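Local coordinates for protein glycosyl hydrolase, family 38 (Enterococcus faecalis, PDB 5KBP) that probably hydrolyses alpha-linked mannose from glycans, as an alpha-mannosidase of glycoside hydrolase family 38, at residues P24-E27 with H28-L32; F574-P577 with T578-G582. One frame throughout, in Å; residues are numbered along the deposited sequence.

Contact 1. Residues P24-E27 with H28-L32; sequences PYEE and HHMRL
His29 N and Met30 N donate to Tyr25 O and Glu26 O, both at 2.8 Å, in the first turn of an alpha-helix whose N-cap position is held by Pro24, with a weaker bond from His28 N to Pro24 O before them. One helix turn apart, the side chains of Tyr25 and His29 run alongside each other. Both have CG anti to the backbone N (chi1 163° and -172°), which sends the two rings the same way; their planes are nearly parallel but slid apart, leaving little overlap. The phenol OH of Tyr25 sits over the centre of the imidazole face, while His29 CB makes a CH-pi contact over the tyrosine ring, 4.2 Å from its centroid. Glu26 reaches the imidazole at its edge: His29 ND1 donates to the syn side of Glu26 OE2 at 3.0 Å, somewhat out of the carboxylate plane. This is a His-carboxylate pair, and both its members are gripped a second time, His29 NE2 bonding to Asp63 O and Glu26 OE1 to Tyr342 of the second subunit. The imidazole is thus fixed in its rotation within the N-terminal family 38 domain, at the subunit interface. Met30 bends back so that CE lies 3.5 Å from Glu26 OE2. On another side of the helix, Arg31 NH1 forms a salt bridge with the anti lone pair of Glu27 OE1 (3.3 Å). The same nitrogen donates to Glu27 O at 3.0 Å, from above the carbonyl plane, and a water joins Glu27 OE1 to Arg31 NH2.

Contact 2. Residues F574-P577 with T578-G582; sequences FFKP and TEDQG
Pro577 and Asp580 are the end residues (i and i+3) of a type I beta turn with Thr578 and Glu579 at its corners, which is followed directly by an Asx turn at Asp580; together they bend a surface loop that joins strands 555-566 and 583-584 of the C-terminal family 38 domain. The backbone bond of the first turn runs from Asp580 N to Pro577 O at 3.1 Å, with the amide well above the carbonyl plane (59°) instead of on a lone pair.

Van der Waals packing accompanies the bond. The pyrrolidine ring of Pro577 and the side chain of Asp580 lie side by side and point the same way, with Pro577 CG 3.6 Å from Asp580 CB. Lys576 crosses the aspartate at about a right angle and lays its methylenes against aspartate oxygens: Lys576 CG lies 3.6 Å from Asp580 OD2, and Lys576 CD is 3.3 Å from Asp580 O. The bend at chi3 (61°) keeps the end of the lysine chain beside that carbonyl, and Lys576 NZ is 6.1 Å from Asp580 OD2, too far for direct ion pairing.

Polar side-chain bonds hold the two turns. Thr578 OG1 donates to Glu579 OE2 at 3.0 Å, approaching from above the carboxylate plane, and Gln636 binds both the same threonine oxygen and Glu579 N, tying the apex to a neighbouring loop. Asp580 spreads its carboxylate between two backbone amides: OD2 accepts from Gly566 N at the end of strand 555-566, with a long, weak ion pair to Arg637 in addition. Asp580 OD1 is met from above the carboxylate plane by Gly582 N at 3.0 Å, the N-H pointing almost straight at the oxygen (165°).

In the fold
From the N terminus, the chain passes strand 7-13 and then enters helix 25-45, whose first turn is contact 1. There the helix start is tied to helix 59-65 of the same N-terminal domain and to the second subunit. Much later, after strand 555-566, contact 2 closes the turn that leads into strand 583-584 and joins it to the loop around Gln636 and Arg637 in the C-terminal domain. The two contacts follow in series, neither nesting nor crossing. The centres of contact 1 and contact 2 are about 37 Å apart, and the nearest atoms of contact 1 and contact 2 are about 22 Å apart. Contact 1 faces the dimer partner, whereas no other chain of the assembly touches contact 2.

Contact 1. Residues P24-E27 with H28-L32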
ATOM      1  N   PRO A  24      -5.062   5.074 -11.386  1.00 37.94           N
ATOM      2  CA  PRO A  24      -4.187   4.571 -10.322  1.00 41.84           C
ATOM      3  C   PRO A  24      -2.889   5.363 -10.294  1.00 41.64           C
ATOM      4  O   PRO A  24      -2.476   5.951 -11.297  1.00 48.55           O
ATOM      5  CB  PRO A  24      -3.952   3.109 -10.714  1.00 38.61           C
ATOM      6  CG  PRO A  24      -5.146   2.747 -11.535  1.00 39.61           C
ATOM      7  CD  PRO A  24      -5.505   3.998 -12.290  1.00 40.15           C
ATOM      8  N   TYR A  25      -2.249   5.379  -9.120  1.00 34.82           N
ATOM      9  CA  TYR A  25      -1.106   6.263  -8.899  1.00 36.93           C
ATOM     10  C   TYR A  25      -0.024   6.072  -9.954  1.00 35.32           C
ATOM     11  O   TYR A  25       0.484   7.045 -10.524  1.00 47.15           O
ATOM     12  CB  TYR A  25      -0.519   6.038  -7.506  1.00 38.63           C
ATOM     13  CG  TYR A  25       0.874   6.616  -7.377  1.00 43.72           C
ATOM     14  CD1 TYR A  25       1.069   7.989  -7.325  1.00 46.58           C
ATOM     15  CD2 TYR A  25       1.992   5.791  -7.331  1.00 36.89           C
ATOM     16  CE1 TYR A  25       2.337   8.527  -7.220  1.00 44.11           C
ATOM     17  CE2 TYR A  25       3.267   6.322  -7.225  1.00 30.23           C
ATOM     18  CZ  TYR A  25       3.434   7.692  -7.171  1.00 43.18           C
ATOM     19  OH  TYR A  25       4.697   8.231  -7.065  1.00 51.53           O
ATOM     20  N   GLU A  26       0.341   4.819 -10.231  1.00 38.85           N
ATOM     21  CA  GLU A  26       1.458   4.569 -11.135  1.00 41.00           C
ATOM     22  C   GLU A  26       1.129   4.957 -12.572  1.00 42.29           C
ATOM     23  O   GLU A  26       2.041   5.257 -13.349  1.00 45.59           O
ATOM     24  CB  GLU A  26       1.880   3.103 -11.059  1.00 37.69           C
ATOM     25  CG  GLU A  26       2.535   2.710  -9.741  1.00 48.16           C
ATOM     26  CD  GLU A  26       3.882   3.384  -9.511  1.00 56.11           C
ATOM     27  OE1 GLU A  26       4.380   3.331  -8.367  1.00 49.98           O
ATOM     28  OE2 GLU A  26       4.448   3.959 -10.466  1.00 56.22           O
ATOM     29  N   GLU A  27      -0.154   4.955 -12.943  1.00 32.70           N
ATOM     30  CA  GLU A  27      -0.528   5.440 -14.268  1.00 37.86           C
ATOM     31  C   GLU A  27      -0.209   6.923 -14.414  1.00 45.30           C
ATOM     32  O   GLU A  27       0.331   7.351 -15.441  1.00 52.60           O
ATOM     33  CB  GLU A  27      -2.010   5.170 -14.530  1.00 37.19           C
ATOM     34  CG  GLU A  27      -2.377   3.692 -14.617  1.00 52.41           C
ATOM     35  CD  GLU A  27      -2.008   3.072 -15.953  1.00 62.18           C
ATOM     36  OE1 GLU A  27      -1.750   3.832 -16.909  1.00 61.50           O
ATOM     37  OE2 GLU A  27      -1.977   1.826 -16.048  1.00 61.68           O
ATOM     38  N   HIS A  28      -0.530   7.722 -13.392  1.00 41.44           N
ATOM     39  CA  HIS A  28      -0.099   9.115 -13.383  1.00 33.18           C
ATOM     40  C   HIS A  28       1.416   9.218 -13.255  1.00 37.30           C
ATOM     41  O   HIS A  28       2.040  10.085 -13.876  1.00 45.05           O
ATOM     42  CB  HIS A  28      -0.770   9.876 -12.239  1.00 30.48           C
ATOM     43  CG  HIS A  28      -2.250  10.033 -12.394  1.00 40.31           C
ATOM     44  ND1 HIS A  28      -2.817  10.789 -13.398  1.00 51.83           N
ATOM     45  CD2 HIS A  28      -3.279   9.547 -11.662  1.00 49.19           C
ATOM     46  CE1 HIS A  28      -4.132  10.753 -13.281  1.00 53.66           C
ATOM     47  NE2 HIS A  28      -4.439  10.009 -12.234  1.00 50.83           N
ATOM     48  N   HIS A  29       2.021   8.339 -12.452  1.00 33.51           N
ATOM     49  CA  HIS A  29       3.454   8.427 -12.190  1.00 32.70           C
ATOM     50  C   HIS A  29       4.269   8.186 -13.453  1.00 34.21           C
ATOM     51  O   HIS A  29       5.253   8.890 -13.708  1.00 36.67           O
ATOM     52  CB  HIS A  29       3.846   7.427 -11.103  1.00 35.87           C
ATOM     53  CG  HIS A  29       5.261   7.565 -10.637  1.00 43.07           C
ATOM     54  ND1 HIS A  29       5.928   6.553  -9.981  1.00 46.59           N
ATOM     55  CD2 HIS A  29       6.134   8.596 -10.726  1.00 42.93           C
ATOM     56  CE1 HIS A  29       7.152   6.954  -9.688  1.00 43.78           C
ATOM     57  NE2 HIS A  29       7.303   8.190 -10.130  1.00 42.10           N
ATOM     58  N   MET A  30       3.880   7.193 -14.257  1.00 35.85           N
ATOM     59  CA  MET A  30       4.607   6.923 -15.492  1.00 41.78           C
ATOM     60  C   MET A  30       4.446   8.055 -16.498  1.00 38.46           C
ATOM     61  O   MET A  30       5.324   8.259 -17.346  1.00 40.89           O
ATOM     62  CB  MET A  30       4.147   5.599 -16.098  1.00 35.57           C
ATOM     63  CG  MET A  30       4.487   4.373 -15.263  1.00 41.23           C
ATOM     64  SD  MET A  30       6.252   4.184 -14.944  1.00 43.58           S
ATOM     65  CE  MET A  30       6.368   4.776 -13.255  1.00 32.27           C
ATOM     66  N   ARG A  31       3.340   8.796 -16.422  1.00 38.68           N
ATOM     67  CA  ARG A  31       3.181   9.976 -17.261  1.00 43.83           C
ATOM     68  C   ARG A  31       3.964  11.165 -16.721  1.00 44.22           C
ATOM     69  O   ARG A  31       4.318  12.066 -17.489  1.00 47.47           O
ATOM     70  CB  ARG A  31       1.700  10.325 -17.398  1.00 34.62           C
ATOM     71  CG  ARG A  31       0.948   9.388 -18.329  1.00 38.68           C
ATOM     72  CD  ARG A  31      -0.554   9.598 -18.280  1.00 33.41           C
ATOM     73  NE  ARG A  31      -1.236   8.756 -19.257  1.00 41.28           N
ATOM     74  CZ  ARG A  31      -1.611   7.500 -19.034  1.00 43.13           C
ATOM     75  NH1 ARG A  31      -1.371   6.930 -17.860  1.00 35.57           N
ATOM     76  NH2 ARG A  31      -2.227   6.810 -19.987  1.00 37.54           N
ATOM     77  N   LEU A  32       4.247  11.182 -15.416  1.00 42.03           N
ATOM     78  CA  LEU A  32       5.127  12.207 -14.865  1.00 38.90           C
ATOM     79  C   LEU A  32       6.548  12.044 -15.389  1.00 37.74           C
ATOM     80  O   LEU A  32       7.254  13.035 -15.604  1.00 37.59           O
ATOM     81  CB  LEU A  32       5.109  12.150 -13.337  1.00 49.00           C
ATOM     82  CG  LEU A  32       5.915  13.228 -12.613  1.00 53.07           C
ATOM     83  CD1 LEU A  32       5.325  14.603 -12.879  1.00 56.17           C
ATOM     84  CD2 LEU A  32       5.991  12.954 -11.116  1.00 52.43           C
TER
HETATM   85  O   HOH W   1      -2.076   3.759 -19.998  1.00 46.89           O

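Contact 2. Residues F574-P577 with T578-G582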
ATOM      1  N   PHE A 574     -22.458  16.823  -2.039  1.00 47.09           N
ATOM      2  CA  PHE A 574     -23.645  16.164  -1.517  1.00 45.70           C
ATOM      3  C   PHE A 574     -24.883  16.747  -2.181  1.00 46.29           C
ATOM      4  O   PHE A 574     -24.975  17.961  -2.389  1.00 48.11           O
ATOM      5  CB  PHE A 574     -23.734  16.333   0.003  1.00 37.24           C
ATOM      6  CG  PHE A 574     -25.087  16.000   0.580  1.00 40.04           C
ATOM      7  CD1 PHE A 574     -25.414  14.693   0.900  1.00 35.15           C
ATOM      8  CD2 PHE A 574     -26.023  16.995   0.822  1.00 45.02           C
ATOM      9  CE1 PHE A 574     -26.652  14.380   1.436  1.00 45.65           C
ATOM     10  CE2 PHE A 574     -27.264  16.689   1.360  1.00 45.95           C
ATOM     11  CZ  PHE A 574     -27.578  15.379   1.666  1.00 48.60           C
ATOM     12  N   PHE A 575     -25.838  15.878  -2.508  1.00 38.89           N
ATOM     13  CA  PHE A 575     -27.103  16.329  -3.084  1.00 42.60           C
ATOM     14  C   PHE A 575     -28.194  15.355  -2.669  1.00 46.25           C
ATOM     15  O   PHE A 575     -28.171  14.186  -3.071  1.00 50.29           O
ATOM     16  CB  PHE A 575     -27.015  16.439  -4.604  1.00 49.30           C
ATOM     17  CG  PHE A 575     -28.270  16.971  -5.240  1.00 47.87           C
ATOM     18  CD1 PHE A 575     -28.538  18.332  -5.246  1.00 47.15           C
ATOM     19  CD2 PHE A 575     -29.187  16.114  -5.826  1.00 47.75           C
ATOM     20  CE1 PHE A 575     -29.692  18.825  -5.826  1.00 46.87           C
ATOM     21  CE2 PHE A 575     -30.343  16.601  -6.408  1.00 51.01           C
ATOM     22  CZ  PHE A 575     -30.596  17.959  -6.408  1.00 49.68           C
ATOM     23  N   LYS A 576     -29.144  15.836  -1.881  1.00 46.02           N
ATOM     24  CA  LYS A 576     -30.259  15.006  -1.444  1.00 48.95           C
ATOM     25  C   LYS A 576     -31.259  14.840  -2.583  1.00 51.87           C
ATOM     26  O   LYS A 576     -31.579  15.821  -3.264  1.00 56.06           O
ATOM     27  CB  LYS A 576     -30.948  15.635  -0.234  1.00 50.33           C
ATOM     28  CG  LYS A 576     -32.113  14.833   0.320  1.00 54.84           C
ATOM     29  CD  LYS A 576     -32.847  15.616   1.397  1.00 62.35           C
ATOM     30  CE  LYS A 576     -33.430  16.908   0.840  1.00 67.51           C
ATOM     31  NZ  LYS A 576     -34.170  17.680   1.877  1.00 72.70           N
ATOM     32  N   PRO A 577     -31.750  13.625  -2.835  1.00 50.07           N
ATOM     33  CA  PRO A 577     -32.807  13.454  -3.839  1.00 47.77           C
ATOM     34  C   PRO A 577     -34.019  14.314  -3.511  1.00 49.57           C
ATOM     35  O   PRO A 577     -34.322  14.586  -2.347  1.00 53.51           O
ATOM     36  CB  PRO A 577     -33.135  11.956  -3.766  1.00 43.51           C
ATOM     37  CG  PRO A 577     -32.489  11.464  -2.500  1.00 47.68           C
ATOM     38  CD  PRO A 577     -31.303  12.339  -2.281  1.00 47.47           C
ATOM     39  N   THR A 578     -34.713  14.744  -4.568  1.00 42.95           N
ATOM     40  CA  THR A 578     -35.684  15.827  -4.439  1.00 51.90           C
ATOM     41  C   THR A 578     -36.888  15.437  -3.590  1.00 52.50           C
ATOM     42  O   THR A 578     -37.521  16.311  -2.986  1.00 57.37           O
ATOM     43  CB  THR A 578     -36.142  16.289  -5.824  1.00 49.90           C
ATOM     44  OG1 THR A 578     -36.804  15.211  -6.499  1.00 54.89           O
ATOM     45  CG2 THR A 578     -34.949  16.737  -6.651  1.00 40.34           C
ATOM     46  N   GLU A 579     -37.226  14.149  -3.525  1.00 53.94           N
ATOM     47  CA  GLU A 579     -38.370  13.709  -2.739  1.00 61.12           C
ATOM     48  C   GLU A 579     -37.991  13.221  -1.348  1.00 64.46           C
ATOM     49  O   GLU A 579     -38.886  12.964  -0.534  1.00 64.76           O
ATOM     50  CB  GLU A 579     -39.131  12.598  -3.476  1.00 56.81           C
ATOM     51  CG  GLU A 579     -39.406  12.895  -4.942  1.00 75.66           C
ATOM     52  CD  GLU A 579     -40.087  14.233  -5.160  1.00 96.23           C
ATOM     53  OE1 GLU A 579     -40.976  14.592  -4.360  1.00103.64           O
ATOM     54  OE2 GLU A 579     -39.730  14.929  -6.133  1.00100.55           O
ATOM     55  N   ASP A 580     -36.701  13.091  -1.056  1.00 63.29           N
ATOM     56  CA  ASP A 580     -36.270  12.590   0.242  1.00 65.71           C
ATOM     57  C   ASP A 580     -36.471  13.654   1.314  1.00 65.45           C
ATOM     58  O   ASP A 580     -36.019  14.795   1.168  1.00 63.27           O
ATOM     59  CB  ASP A 580     -34.805  12.164   0.181  1.00 63.87           C
ATOM     60  CG  ASP A 580     -34.300  11.617   1.502  1.00 71.77           C
ATOM     61  OD1 ASP A 580     -35.121  11.095   2.285  1.00 78.01           O
ATOM     62  OD2 ASP A 580     -33.081  11.705   1.755  1.00 75.83           O
ATOM     63  N   GLN A 581     -37.150  13.276   2.396  1.00 65.37           N
ATOM     64  CA  GLN A 581     -37.406  14.169   3.517  1.00 71.31           C
ATOM     65  C   GLN A 581     -36.693  13.725   4.789  1.00 64.69           C
ATOM     66  O   GLN A 581     -36.945  14.289   5.860  1.00 71.33           O
ATOM     67  CB  GLN A 581     -38.913  14.288   3.759  1.00 78.34           C
ATOM     68  CG  GLN A 581     -39.645  15.030   2.649  1.00 86.37           C
ATOM     69  CD  GLN A 581     -41.142  14.803   2.675  1.00100.44           C
ATOM     70  OE1 GLN A 581     -41.607  13.668   2.784  1.00109.62           O
ATOM     71  NE2 GLN A 581     -41.907  15.884   2.574  1.00101.13           N
ATOM     72  N   GLY A 582     -35.818  12.732   4.698  1.00 58.18           N
ATOM     73  CA  GLY A 582     -34.975  12.346   5.809  1.00 51.26           C
ATOM     74  C   GLY A 582     -35.598  11.276   6.691  1.00 56.72           C
ATOM     75  O   GLY A 582     -36.801  11.023   6.669  1.00 55.79           O
TER